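Local coordinates for putative uncharacterized protein (Ustilago maydis, PDB 4GNX) that binds single-stranded DNA as part of replication protein A, using OB-fold domains of which one carries a zinc site, at residues N268-R273 with Y291-A296; Y342-S347 with Q368-S373; M401-A406 with T420-A425. One frame throughout, in Å; residues are numbered along the deposited sequence.

All three contacts involve the C-terminal OB fold, whose sheet runs 355-362, 341-352, 290-310, 398-411, 414-426, and all are partly buried. Contacts 1 and 3 adjoin, with centres about 8 Å apart, because strands 290-310 and 398-411 are neighbours. Contact 1 is a loop joined to the edge of strand 290-310 by a single bridge with two backbone bonds; contact 3 is a strand pairing with a run of them and a bulge, mixing a buried face (Phe402, Cys404, Ile421, Ala424) with exposed Ser422 and Arg423. Contact 2 instead packs a helix end on strand 341-352 through apolar side chains and one tyrosine hydroxyl bond, with Tyr344, Leu346 and Leu369 buried. Each reaches the DNA at one end.

Contact 1. Residues N268-R273 with Y291-A296; sequences NMAERR and YFNVRA. With nucleotides of chain G.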
loop_
_atom_site.group_PDB
_atom_site.type_symbol
_atom_site.label_atom_id
_atom_site.label_comp_id
_atom_site.label_asym_id
_atom_site.label_seq_id
_atom_site.Cartn_x
_atom_site.Cartn_y
_atom_site.Cartn_z
ATOM N N ASN C 268 12.153 6.393 5.780
ATOM C CA ASN C 268 11.179 6.042 6.801
ATOM C C ASN C 268 11.757 4.975 7.711
ATOM O O ASN C 268 12.205 3.928 7.250
ATOM C CB ASN C 268 9.844 5.605 6.187
ATOM C CG ASN C 268 8.950 6.779 5.837
ATOM O OD1 ASN C 268 9.311 7.937 6.038
ATOM N ND2 ASN C 268 7.768 6.483 5.313
ATOM N N MET C 269 11.815 5.316 8.996
ATOM C CA MET C 269 12.256 4.446 10.098
ATOM C C MET C 269 11.368 3.218 10.224
ATOM O O MET C 269 10.585 3.109 11.165
ATOM C CB MET C 269 12.169 5.214 11.422
ATOM C CG MET C 269 13.119 6.384 11.568
ATOM S SD MET C 269 12.745 7.328 13.058
ATOM C CE MET C 269 14.369 7.947 13.527
ATOM N N ALA C 270 11.497 2.292 9.284
ATOM C CA ALA C 270 10.580 1.164 9.158
ATOM C C ALA C 270 9.727 1.296 7.896
ATOM O O ALA C 270 8.502 1.378 7.976
ATOM C CB ALA C 270 9.703 1.005 10.400
ATOM N N GLU C 271 10.388 1.309 6.738
ATOM C CA GLU C 271 9.710 1.271 5.440
ATOM C C GLU C 271 8.774 0.056 5.338
ATOM O O GLU C 271 9.073 -1.007 5.919
ATOM C CB GLU C 271 10.750 1.216 4.321
ATOM C CG GLU C 271 11.585 2.479 4.163
ATOM C CD GLU C 271 10.833 3.589 3.448
ATOM O OE1 GLU C 271 9.686 3.333 2.962
ATOM O OE2 GLU C 271 11.392 4.716 3.370
ATOM N N ARG C 272 7.644 0.205 4.631
ATOM C CA ARG C 272 6.764 -0.945 4.415
ATOM C C ARG C 272 7.453 -1.989 3.538
ATOM O O ARG C 272 8.146 -1.650 2.582
ATOM C CB ARG C 272 5.400 -0.567 3.831
ATOM C CG ARG C 272 4.262 -1.324 4.525
ATOM C CD ARG C 272 3.176 -1.878 3.597
ATOM N NE ARG C 272 2.141 -0.935 3.139
ATOM C CZ ARG C 272 1.850 0.252 3.683
ATOM N NH1 ARG C 272 2.487 0.717 4.754
ATOM N NH2 ARG C 272 0.896 1.000 3.143
ATOM N N ARG C 273 7.279 -3.257 3.890
ATOM C CA ARG C 273 7.922 -4.360 3.191
ATOM C C ARG C 273 6.952 -5.521 3.044
ATOM O O ARG C 273 5.956 -5.592 3.741
ATOM C CB ARG C 273 9.169 -4.816 3.964
ATOM C CG ARG C 273 10.327 -3.831 3.944
ATOM C CD ARG C 273 11.263 -4.132 2.792
ATOM N NE ARG C 273 12.124 -3.006 2.422
ATOM C CZ ARG C 273 12.022 -2.329 1.278
ATOM N NH1 ARG C 273 11.089 -2.665 0.389
ATOM N NH2 ARG C 273 12.859 -1.324 1.018
ATOM N N TYR C 291 14.304 -2.331 11.009
ATOM C CA TYR C 291 12.931 -2.044 11.368
ATOM C C TYR C 291 12.097 -2.015 10.104
ATOM O O TYR C 291 12.573 -1.597 9.054
ATOM C CB TYR C 291 12.836 -0.715 12.116
ATOM C CG TYR C 291 13.606 -0.706 13.418
ATOM C CD1 TYR C 291 14.957 -0.321 13.456
ATOM C CD2 TYR C 291 12.992 -1.091 14.624
ATOM C CE1 TYR C 291 15.666 -0.318 14.648
ATOM C CE2 TYR C 291 13.696 -1.083 15.825
ATOM C CZ TYR C 291 15.030 -0.698 15.831
ATOM O OH TYR C 291 15.737 -0.695 17.017
ATOM N N PHE C 292 10.850 -2.467 10.204
ATOM C CA PHE C 292 9.981 -2.536 9.050
ATOM C C PHE C 292 8.524 -2.597 9.445
ATOM O O PHE C 292 8.199 -2.889 10.586
ATOM C CB PHE C 292 10.338 -3.746 8.187
ATOM C CG PHE C 292 10.203 -5.067 8.898
ATOM C CD1 PHE C 292 8.985 -5.763 8.894
ATOM C CD2 PHE C 292 11.294 -5.636 9.557
ATOM C CE1 PHE C 292 8.867 -6.995 9.537
ATOM C CE2 PHE C 292 11.180 -6.860 10.206
ATOM C CZ PHE C 292 9.970 -7.547 10.192
ATOM N N ASN C 293 7.667 -2.305 8.468
ATOM C CA ASN C 293 6.219 -2.475 8.553
ATOM C C ASN C 293 5.754 -3.527 7.571
ATOM O O ASN C 293 6.226 -3.573 6.448
ATOM C CB ASN C 293 5.513 -1.156 8.254
ATOM C CG ASN C 293 5.575 -0.189 9.421
ATOM O OD1 ASN C 293 5.504 -0.596 10.588
ATOM N ND2 ASN C 293 5.713 1.106 9.117
ATOM N N VAL C 294 4.834 -4.375 8.008
ATOM C CA VAL C 294 4.235 -5.402 7.143
ATOM C C VAL C 294 2.720 -5.523 7.363
ATOM O O VAL C 294 2.249 -5.671 8.483
ATOM C CB VAL C 294 4.917 -6.778 7.323
ATOM C CG1 VAL C 294 4.116 -7.883 6.678
ATOM C CG2 VAL C 294 6.273 -6.781 6.675
ATOM N N ARG C 295 1.959 -5.433 6.283
ATOM C CA ARG C 295 0.548 -5.796 6.320
ATOM C C ARG C 295 0.520 -7.314 6.235
ATOM O O ARG C 295 0.998 -7.874 5.245
ATOM C CB ARG C 295 -0.179 -5.213 5.114
ATOM C CG ARG C 295 -1.641 -4.933 5.369
ATOM C CD ARG C 295 -2.477 -4.689 4.112
ATOM N NE ARG C 295 -2.008 -3.658 3.175
ATOM C CZ ARG C 295 -1.962 -2.352 3.425
ATOM N NH1 ARG C 295 -2.301 -1.859 4.611
ATOM N NH2 ARG C 295 -1.547 -1.527 2.479
ATOM N N ALA C 296 0.005 -7.987 7.262
ATOM C CA ALA C 296 -0.105 -9.446 7.227
ATOM C C ALA C 296 -1.305 -9.956 7.992
ATOM O O ALA C 296 -1.909 -9.213 8.783
ATOM C CB ALA C 296 1.161 -10.100 7.731
ATOM P P DT G 9 21.781 4.394 11.711
ATOM O OP1 DT G 9 21.774 5.847 11.388
ATOM O OP2 DT G 9 23.015 3.764 12.245
ATOM O "O5'" DT G 9 20.598 4.085 12.735
ATOM C "C5'" DT G 9 20.513 4.756 14.009
ATOM C "C4'" DT G 9 19.068 4.895 14.426
ATOM O "O4'" DT G 9 18.216 4.586 13.295
ATOM C "C3'" DT G 9 18.622 3.962 15.560
ATOM O "O3'" DT G 9 17.715 4.635 16.450
ATOM C "C2'" DT G 9 17.883 2.856 14.826
ATOM C "C1'" DT G 9 17.239 3.640 13.699
ATOM N N1 DT G 9 16.821 2.870 12.511
ATOM C C2 DT G 9 15.503 2.973 12.130
ATOM O O2 DT G 9 14.689 3.657 12.731
ATOM N N3 DT G 9 15.168 2.238 11.020
ATOM C C4 DT G 9 16.001 1.429 10.271
ATOM O O4 DT G 9 15.556 0.828 9.296
ATOM C C5 DT G 9 17.372 1.364 10.729
ATOM C C7 DT G 9 18.348 0.511 9.981
ATOM C C6 DT G 9 17.708 2.078 11.812
ATOM P P DT G 8 21.908 2.806 5.438
ATOM O OP1 DT G 8 23.363 3.063 5.583
ATOM O OP2 DT G 8 21.426 1.405 5.269
ATOM O "O5'" DT G 8 21.143 3.475 6.664
ATOM C "C5'" DT G 8 21.699 4.608 7.350
ATOM C "C4'" DT G 8 20.779 5.031 8.471
ATOM O "O4'" DT G 8 19.519 5.472 7.915
ATOM C "C3'" DT G 8 20.398 3.909 9.429
ATOM O "O3'" DT G 8 21.435 3.590 10.372
ATOM C "C2'" DT G 8 19.082 4.411 9.992
ATOM C "C1'" DT G 8 18.445 5.056 8.764
ATOM N N1 DT G 8 17.546 4.169 7.979
ATOM C C2 DT G 8 16.195 4.446 7.977
ATOM O O2 DT G 8 15.704 5.382 8.585
ATOM N N3 DT G 8 15.435 3.582 7.230
ATOM C C4 DT G 8 15.877 2.492 6.507
ATOM O O4 DT G 8 15.072 1.807 5.882
ATOM C C5 DT G 8 17.303 2.256 6.558
ATOM C C7 DT G 8 17.873 1.094 5.806
ATOM C C6 DT G 8 18.055 3.095 7.280
ATOM P P DT G 10 17.662 4.435 18.051
ATOM O OP1 DT G 10 17.453 5.779 18.655
ATOM O OP2 DT G 10 18.857 3.642 18.436
ATOM O "O5'" DT G 10 16.360 3.567 18.379
ATOM C "C5'" DT G 10 15.903 3.366 19.742
ATOM C "C4'" DT G 10 15.355 1.967 19.927
ATOM O "O4'" DT G 10 16.360 0.998 19.545
ATOM C "C3'" DT G 10 14.947 1.589 21.354
ATOM O "O3'" DT G 10 13.892 0.618 21.300
ATOM C "C2'" DT G 10 16.188 0.892 21.882
ATOM C "C1'" DT G 10 16.649 0.143 20.644
ATOM N N1 DT G 10 18.088 -0.185 20.604
ATOM C C2 DT G 10 18.492 -1.389 21.137
ATOM O O2 DT G 10 17.721 -2.184 21.650
ATOM N N3 DT G 10 19.842 -1.627 21.051
ATOM C C4 DT G 10 20.803 -0.803 20.496
ATOM O O4 DT G 10 21.980 -1.152 20.492
ATOM C C5 DT G 10 20.307 0.442 19.951
ATOM C C7 DT G 10 21.275 1.401 19.332
ATOM C C6 DT G 10 18.993 0.684 20.031
#
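A single beta bridge, Arg272 with Asn293, ties the loop between helices 229-242 and 275-280 to strand 290-310, the first strand of the C-terminal OB-fold sheet. Two backbone bonds make it: Asn293 N donates to Glu271 O at 3.2 Å, and Arg273 N donates to Asn293 O at 2.8 Å. Just before the bridge the chain bends tightly, with Met269 at the centre of an inverse gamma turn, and Ala270 lies close against the strand. Its CA points a C-H at Tyr291 O, 3.4 Å away, while its CB rests 4.0 Å from Tyr291 CB, an approach that a small side chain permits.

The same turn touches the DNA. Asn268 O accepts an almost straight bond from N3 of DT8 of chain G (3.2 Å), and Met269 CB meets O2 of DT9 of chain G at 3.2 Å. Tyr291 has CG beside its backbone N (chi1 -62°), which carries the ring obliquely to DT9, CD1 lying 3.5 Å from its N3; the flat aromatic ring suits contact with a base, while its hydroxyl end reaches toward the sugar of DT10 of chain G.

At the far end Arg272 NH2 and Arg295 NH2 come within 3.6 Å, their guanidinium planes turned 66° apart. The two groups converge on Glu435, which is salt-bridged to Arg272 and forms a long, weak ion pair with Arg295. On its other edge strand 290-310 pairs with strand 398-411, while helix 275-280 packs through Val278 and Ile275 against Phe292 and Val294.

Contact 2. Residues Y342-S347 with Q368-S373; sequences YRYILS and QLIGMS. With nucleotides of chain G.
Tyr344 reaches from strand 341-352 to the turn after helix 363-370, where its hydroxyl donates a hydrogen bond to Met372 O at 2.9 Å. The carbonyl lies at the edge of the ring, near the ring plane, although the hydroxyl approaches from above the carbonyl plane (55° out of it). Having CG beside the backbone N (chi1 -76°) directs the ring at the turn. Ile370 comes from the opposite direction and brings CD1 obliquely to the ring, 3.7 Å from Tyr344 CE2. That same methyl also touches Leu346 CD1 at 3.8 Å, so one branched side chain fills the angle between two strand residues. Beside it Leu346 CD2 meets Leu369 CD2 at 3.9 Å, the two leucines crossing at about a right angle.

The backbone positions these groups. Gly371 leaves the helix with positive phi (78°), a conformation that glycine adopts easily, and the chain then runs through Met372 to Ser373, the N-cap of helix 374-381. Ala366, Leu377 and Leu306 also touch Tyr344. Past the packing, at the end of the strand segment, Ser347 OG donates to O2 of DT18 of chain G at 2.8 Å.

Chemically, a tyrosine suits this place because its ring joins the hydrophobic seam while its hydroxyl satisfies a carbonyl in the turn between two helices; the leucines and isoleucine supply dispersion contacts without direction.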
loop_
_atom_site.group_PDB
_atom_site.type_symbol
_atom_site.label_atom_id
_atom_site.label_comp_id
_atom_site.label_asym_id
_atom_site.label_seq_id
_atom_site.Cartn_x
_atom_site.Cartn_y
_atom_site.Cartn_z
ATOM N N TYR C 342 0.057 -12.951 34.936
ATOM C CA TYR C 342 0.276 -13.660 33.686
ATOM C C TYR C 342 0.571 -12.681 32.579
ATOM O O TYR C 342 -0.182 -11.747 32.354
ATOM C CB TYR C 342 -0.911 -14.554 33.345
ATOM C CG TYR C 342 -1.154 -15.652 34.367
ATOM C CD1 TYR C 342 -2.121 -15.493 35.366
ATOM C CD2 TYR C 342 -0.415 -16.842 34.344
ATOM C CE1 TYR C 342 -2.358 -16.489 36.303
ATOM C CE2 TYR C 342 -0.647 -17.846 35.278
ATOM C CZ TYR C 342 -1.618 -17.662 36.256
ATOM O OH TYR C 342 -1.861 -18.642 37.202
ATOM N N ARG C 343 1.697 -12.884 31.919
ATOM C CA ARG C 343 2.094 -12.037 30.815
ATOM C C ARG C 343 2.235 -12.868 29.546
ATOM O O ARG C 343 2.558 -14.050 29.602
ATOM C CB ARG C 343 3.412 -11.328 31.129
ATOM C CG ARG C 343 3.312 -10.262 32.197
ATOM C CD ARG C 343 4.533 -9.355 32.204
ATOM N NE ARG C 343 4.440 -8.213 31.284
ATOM C CZ ARG C 343 3.760 -7.089 31.521
ATOM N NH1 ARG C 343 3.069 -6.918 32.646
ATOM N NH2 ARG C 343 3.764 -6.119 30.622
ATOM N N TYR C 344 1.994 -12.241 28.405
ATOM C CA TYR C 344 2.121 -12.921 27.120
ATOM C C TYR C 344 3.561 -13.045 26.662
ATOM O O TYR C 344 4.384 -12.152 26.877
ATOM C CB TYR C 344 1.309 -12.215 26.025
ATOM C CG TYR C 344 -0.190 -12.460 26.082
ATOM C CD1 TYR C 344 -1.088 -11.406 26.283
ATOM C CD2 TYR C 344 -0.713 -13.742 25.942
ATOM C CE1 TYR C 344 -2.457 -11.621 26.335
ATOM C CE2 TYR C 344 -2.081 -13.962 25.999
ATOM C CZ TYR C 344 -2.941 -12.899 26.196
ATOM O OH TYR C 344 -4.291 -13.128 26.251
ATOM N N ILE C 345 3.839 -14.180 26.034
ATOM C CA ILE C 345 5.035 -14.388 25.220
ATOM C C ILE C 345 4.599 -14.966 23.875
ATOM O O ILE C 345 4.934 -16.085 23.509
ATOM C CB ILE C 345 6.073 -15.267 25.940
ATOM C CG1 ILE C 345 5.364 -16.307 26.832
ATOM C CG2 ILE C 345 6.975 -14.368 26.763
ATOM C CD1 ILE C 345 6.258 -17.328 27.519
ATOM N N LEU C 346 3.837 -14.167 23.152
ATOM C CA LEU C 346 3.137 -14.604 21.965
ATOM C C LEU C 346 4.046 -15.049 20.818
ATOM O O LEU C 346 4.959 -14.329 20.408
ATOM C CB LEU C 346 2.255 -13.468 21.480
ATOM C CG LEU C 346 1.389 -13.724 20.248
ATOM C CD1 LEU C 346 -0.025 -14.021 20.717
ATOM C CD2 LEU C 346 1.403 -12.490 19.356
ATOM N N SER C 347 3.772 -16.236 20.292
ATOM C CA SER C 347 4.434 -16.695 19.084
ATOM C C SER C 347 3.402 -16.851 17.971
ATOM O O SER C 347 2.561 -17.760 18.018
ATOM C CB SER C 347 5.131 -18.023 19.339
ATOM O OG SER C 347 6.273 -18.140 18.519
ATOM N N GLN C 368 -4.334 -7.114 22.391
ATOM C CA GLN C 368 -5.255 -6.759 21.322
ATOM C C GLN C 368 -5.317 -7.844 20.260
ATOM O O GLN C 368 -6.319 -7.992 19.569
ATOM C CB GLN C 368 -4.883 -5.425 20.688
ATOM C CG GLN C 368 -3.440 -5.348 20.225
ATOM C CD GLN C 368 -3.228 -4.310 19.140
ATOM O OE1 GLN C 368 -4.060 -4.154 18.228
ATOM N NE2 GLN C 368 -2.103 -3.591 19.223
ATOM N N LEU C 369 -4.254 -8.613 20.127
ATOM C CA LEU C 369 -4.300 -9.697 19.177
ATOM C C LEU C 369 -5.247 -10.806 19.614
ATOM O O LEU C 369 -5.678 -11.604 18.797
ATOM C CB LEU C 369 -2.901 -10.227 18.884
ATOM C CG LEU C 369 -2.397 -9.768 17.510
ATOM C CD1 LEU C 369 -2.167 -8.262 17.419
ATOM C CD2 LEU C 369 -1.128 -10.497 17.134
ATOM N N ILE C 370 -5.594 -10.829 20.898
ATOM C CA ILE C 370 -6.466 -11.869 21.453
ATOM C C ILE C 370 -7.738 -11.267 22.068
ATOM O O ILE C 370 -8.742 -11.957 22.245
ATOM C CB ILE C 370 -5.688 -12.759 22.456
ATOM C CG1 ILE C 370 -4.556 -13.481 21.718
ATOM C CG2 ILE C 370 -6.596 -13.786 23.131
ATOM C CD1 ILE C 370 -3.365 -13.803 22.579
ATOM N N GLY C 371 -7.699 -9.969 22.357
ATOM C CA GLY C 371 -8.869 -9.233 22.842
ATOM C C GLY C 371 -9.081 -9.533 24.304
ATOM O O GLY C 371 -10.213 -9.517 24.790
ATOM N N MET C 372 -7.978 -9.796 25.003
ATOM C CA MET C 372 -8.020 -10.339 26.346
ATOM C C MET C 372 -6.644 -10.263 26.978
ATOM O O MET C 372 -5.645 -10.515 26.313
ATOM C CB MET C 372 -8.402 -11.793 26.236
ATOM C CG MET C 372 -9.267 -12.292 27.346
ATOM S SD MET C 372 -9.604 -14.031 27.075
ATOM C CE MET C 372 -10.494 -13.949 25.517
ATOM N N SER C 373 -6.580 -9.910 28.253
ATOM C CA SER C 373 -5.324 -9.971 28.993
ATOM C C SER C 373 -4.952 -11.431 29.218
ATOM O O SER C 373 -5.818 -12.315 29.153
ATOM C CB SER C 373 -5.460 -9.285 30.342
ATOM O OG SER C 373 -6.163 -10.128 31.243
ATOM P P DT G 18 9.468 -26.647 15.318
ATOM O OP1 DT G 18 9.773 -27.954 15.960
ATOM O OP2 DT G 18 9.816 -26.432 13.890
ATOM O "O5'" DT G 18 7.910 -26.378 15.499
ATOM C "C5'" DT G 18 7.239 -26.681 16.742
ATOM C "C4'" DT G 18 6.315 -25.548 17.125
ATOM O "O4'" DT G 18 7.098 -24.350 17.276
ATOM C "C3'" DT G 18 5.246 -25.214 16.083
ATOM O "O3'" DT G 18 3.996 -25.882 16.333
ATOM C "C2'" DT G 18 5.128 -23.699 16.135
ATOM C "C1'" DT G 18 6.328 -23.214 16.939
ATOM N N1 DT G 18 7.219 -22.268 16.247
ATOM C C2 DT G 18 7.474 -21.070 16.872
ATOM O O2 DT G 18 6.975 -20.756 17.940
ATOM N N3 DT G 18 8.335 -20.243 16.195
ATOM C C4 DT G 18 8.960 -20.495 14.990
ATOM O O4 DT G 18 9.711 -19.655 14.503
ATOM C C5 DT G 18 8.658 -21.778 14.394
ATOM C C7 DT G 18 9.288 -22.137 13.084
ATOM C C6 DT G 18 7.819 -22.593 15.049
#

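Contact 3. Residues M401-A406 with T420-A425; sequences MFNCRA and TISRAA. With nucleotides of chain G.
Arg405 and Thr420 form a hydrogen-bonded pair of the antiparallel hairpin 398-411 and 414-426, and their side chains lie alongside, pointing the same way. From CB, the arginine starts with CG between the backbone N and the carbonyl carbon (chi1 30°), which brings CG to 3.9 Å from Thr420 CB. CD and NE then carry the chain beyond the strand toward the DNA. At the tip NH1 stands 3.4 Å from OP1 of DT11 of chain G, with O2 of DT10 of chain G at the edge of the guanidinium, near its plane. NH2 approaches the base of DT11, 3.8 Å from its N3. An arginine suits this place: its backbone stays in the pairing while the long side chain extends to the DNA, where its positive charge probably favours the nearby phosphate and its tip lies close to the DT10 and DT11 nucleotides.

Toward Met401 the register shifts by one between Cys404 and Asn403. Ser422 and Arg423 both face Asn403, a classic beta bulge. Asn403 O is gripped by Ser422 N at 2.8 Å and by Ser422 OG at 2.9 Å, the hydroxyl standing well above the carbonyl plane; Arg423 N adds a weak bond. Serine fits because its short hydroxyl can fold back to this carbonyl as the chain turns the corner. Regular pairing then resumes, with Asn403 N donating to Arg423 O at 2.7 Å and Met401 bonded in both directions with Ala425.

On the face bearing Phe402, Cys404, Ile421 and Ala424, Phe402 CD2 packs at 3.7 Å from Ala424 CB and 4.0 Å from Ile421 CD1. Strand 355-362 reaches this side through Leu359, helix 363-370 leans on Ala424 with Leu369, and strand 290-310 pairs along the other edge of strand 398-411.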
loop_
_atom_site.group_PDB
_atom_site.type_symbol
_atom_site.label_atom_id
_atom_site.label_comp_id
_atom_site.label_asym_id
_atom_site.label_seq_id
_atom_site.Cartn_x
_atom_site.Cartn_y
_atom_site.Cartn_z
ATOM N N MET C 401 -1.462 -4.060 10.407
ATOM C CA MET C 401 -0.184 -3.432 10.151
ATOM C C MET C 401 0.713 -3.758 11.322
ATOM O O MET C 401 0.363 -3.491 12.466
ATOM C CB MET C 401 -0.311 -1.925 9.986
ATOM C CG MET C 401 -0.410 -1.458 8.532
ATOM S SD MET C 401 0.969 -1.944 7.456
ATOM C CE MET C 401 2.363 -1.649 8.548
ATOM N N PHE C 402 1.857 -4.362 11.037
ATOM C CA PHE C 402 2.801 -4.734 12.077
ATOM C C PHE C 402 4.069 -3.906 11.992
ATOM O O PHE C 402 4.720 -3.836 10.956
ATOM C CB PHE C 402 3.197 -6.207 11.937
ATOM C CG PHE C 402 2.110 -7.176 12.256
ATOM C CD1 PHE C 402 1.533 -7.931 11.246
ATOM C CD2 PHE C 402 1.691 -7.366 13.566
ATOM C CE1 PHE C 402 0.531 -8.843 11.525
ATOM C CE2 PHE C 402 0.693 -8.276 13.859
ATOM C CZ PHE C 402 0.112 -9.021 12.837
ATOM N N ASN C 403 4.429 -3.295 13.099
ATOM C CA ASN C 403 5.678 -2.579 13.178
ATOM C C ASN C 403 6.676 -3.452 13.917
ATOM O O ASN C 403 6.442 -3.867 15.053
ATOM C CB ASN C 403 5.481 -1.243 13.892
ATOM C CG ASN C 403 6.679 -0.341 13.746
ATOM O OD1 ASN C 403 7.340 -0.358 12.710
ATOM N ND2 ASN C 403 6.983 0.441 14.784
ATOM N N CYS C 404 7.792 -3.740 13.268
ATOM C CA CYS C 404 8.718 -4.722 13.805
ATOM C C CYS C 404 10.162 -4.296 13.813
ATOM O O CYS C 404 10.597 -3.466 13.010
ATOM C CB CYS C 404 8.652 -6.022 13.010
ATOM S SG CYS C 404 6.998 -6.612 12.651
ATOM N N ARG C 405 10.897 -4.912 14.732
ATOM C CA ARG C 405 12.346 -4.925 14.711
ATOM C C ARG C 405 12.793 -6.355 14.398
ATOM O O ARG C 405 12.067 -7.322 14.662
ATOM C CB ARG C 405 12.910 -4.443 16.054
ATOM C CG ARG C 405 12.018 -4.750 17.257
ATOM C CD ARG C 405 12.565 -4.166 18.553
ATOM N NE ARG C 405 13.770 -4.868 18.991
ATOM C CZ ARG C 405 14.642 -4.406 19.888
ATOM N NH1 ARG C 405 14.466 -3.220 20.468
ATOM N NH2 ARG C 405 15.708 -5.133 20.207
ATOM N N ALA C 406 13.981 -6.483 13.815
ATOM C CA ALA C 406 14.598 -7.789 13.565
ATOM C C ALA C 406 16.030 -7.745 14.055
ATOM O O ALA C 406 16.793 -6.869 13.657
ATOM C CB ALA C 406 14.556 -8.133 12.084
ATOM N N THR C 420 10.292 -9.128 16.223
ATOM C CA THR C 420 9.500 -8.682 17.347
ATOM C C THR C 420 8.483 -7.650 16.888
ATOM O O THR C 420 8.768 -6.804 16.050
ATOM C CB THR C 420 10.387 -8.078 18.443
ATOM O OG1 THR C 420 11.567 -8.871 18.579
ATOM C CG2 THR C 420 9.650 -8.040 19.777
ATOM N N ILE C 421 7.284 -7.751 17.440
ATOM C CA ILE C 421 6.262 -6.765 17.209
ATOM C C ILE C 421 6.455 -5.654 18.234
ATOM O O ILE C 421 6.517 -5.913 19.428
ATOM C CB ILE C 421 4.859 -7.399 17.303
ATOM C CG1 ILE C 421 4.690 -8.426 16.168
ATOM C CG2 ILE C 421 3.787 -6.329 17.203
ATOM C CD1 ILE C 421 3.634 -9.497 16.373
ATOM N N SER C 422 6.594 -4.427 17.753
ATOM C CA SER C 422 6.621 -3.266 18.622
ATOM C C SER C 422 5.248 -2.572 18.663
ATOM O O SER C 422 4.789 -2.129 19.722
ATOM C CB SER C 422 7.747 -2.311 18.217
ATOM O OG SER C 422 7.665 -1.965 16.854
ATOM N N ARG C 423 4.592 -2.473 17.510
ATOM C CA ARG C 423 3.177 -2.102 17.479
ATOM C C ARG C 423 2.446 -2.925 16.450
ATOM O O ARG C 423 2.992 -3.242 15.410
ATOM C CB ARG C 423 2.976 -0.614 17.184
ATOM C CG ARG C 423 1.819 -0.002 17.967
ATOM C CD ARG C 423 1.412 1.380 17.463
ATOM N NE ARG C 423 0.295 1.343 16.503
ATOM C CZ ARG C 423 -0.497 2.381 16.220
ATOM N NH1 ARG C 423 -0.302 3.553 16.827
ATOM N NH2 ARG C 423 -1.489 2.253 15.339
ATOM N N ALA C 424 1.216 -3.295 16.763
ATOM C CA ALA C 424 0.311 -3.866 15.772
ATOM C C ALA C 424 -0.972 -3.039 15.721
ATOM O O ALA C 424 -1.646 -2.860 16.722
ATOM C CB ALA C 424 0.007 -5.314 16.092
ATOM N N ALA C 425 -1.285 -2.492 14.562
ATOM C CA ALA C 425 -2.526 -1.747 14.399
ATOM C C ALA C 425 -3.421 -2.513 13.447
ATOM O O ALA C 425 -2.926 -3.129 12.505
ATOM C CB ALA C 425 -2.247 -0.354 13.873
ATOM P P DT G 11 12.856 0.212 22.467
ATOM O OP1 DT G 11 12.412 -1.174 22.161
ATOM O OP2 DT G 11 11.848 1.301 22.500
ATOM O "O5'" DT G 11 13.622 0.226 23.869
ATOM C "C5'" DT G 11 13.978 -0.985 24.582
ATOM C "C4'" DT G 11 12.794 -1.552 25.335
ATOM O "O4'" DT G 11 12.629 -2.939 24.972
ATOM C "C3'" DT G 11 12.923 -1.576 26.856
ATOM O "O3'" DT G 11 11.634 -1.582 27.499
ATOM C "C2'" DT G 11 13.686 -2.866 27.104
ATOM C "C1'" DT G 11 13.223 -3.775 25.963
ATOM N N1 DT G 11 14.289 -4.542 25.310
ATOM C C2 DT G 11 13.921 -5.504 24.396
ATOM O O2 DT G 11 12.759 -5.759 24.127
ATOM N N3 DT G 11 14.973 -6.162 23.808
ATOM C C4 DT G 11 16.321 -5.954 24.031
ATOM O O4 DT G 11 17.152 -6.626 23.425
ATOM C C5 DT G 11 16.633 -4.922 24.996
ATOM C C7 DT G 11 18.067 -4.624 25.303
ATOM C C6 DT G 11 15.615 -4.272 25.573
ATOM P P DT G 10 17.662 4.435 18.051
ATOM O OP1 DT G 10 17.453 5.779 18.655
ATOM O OP2 DT G 10 18.857 3.642 18.436
ATOM O "O5'" DT G 10 16.360 3.567 18.379
ATOM C "C5'" DT G 10 15.903 3.366 19.742
ATOM C "C4'" DT G 10 15.355 1.967 19.927
ATOM O "O4'" DT G 10 16.360 0.998 19.545
ATOM C "C3'" DT G 10 14.947 1.589 21.354
ATOM O "O3'" DT G 10 13.892 0.618 21.300
ATOM C "C2'" DT G 10 16.188 0.892 21.882
ATOM C "C1'" DT G 10 16.649 0.143 20.644
ATOM N N1 DT G 10 18.088 -0.185 20.604
ATOM C C2 DT G 10 18.492 -1.389 21.137
ATOM O O2 DT G 10 17.721 -2.184 21.650
ATOM N N3 DT G 10 19.842 -1.627 21.051
ATOM C C4 DT G 10 20.803 -0.803 20.496
ATOM O O4 DT G 10 21.980 -1.152 20.492
ATOM C C5 DT G 10 20.307 0.442 19.951
ATOM C C7 DT G 10 21.275 1.401 19.332
ATOM C C6 DT G 10 18.993 0.684 20.031
#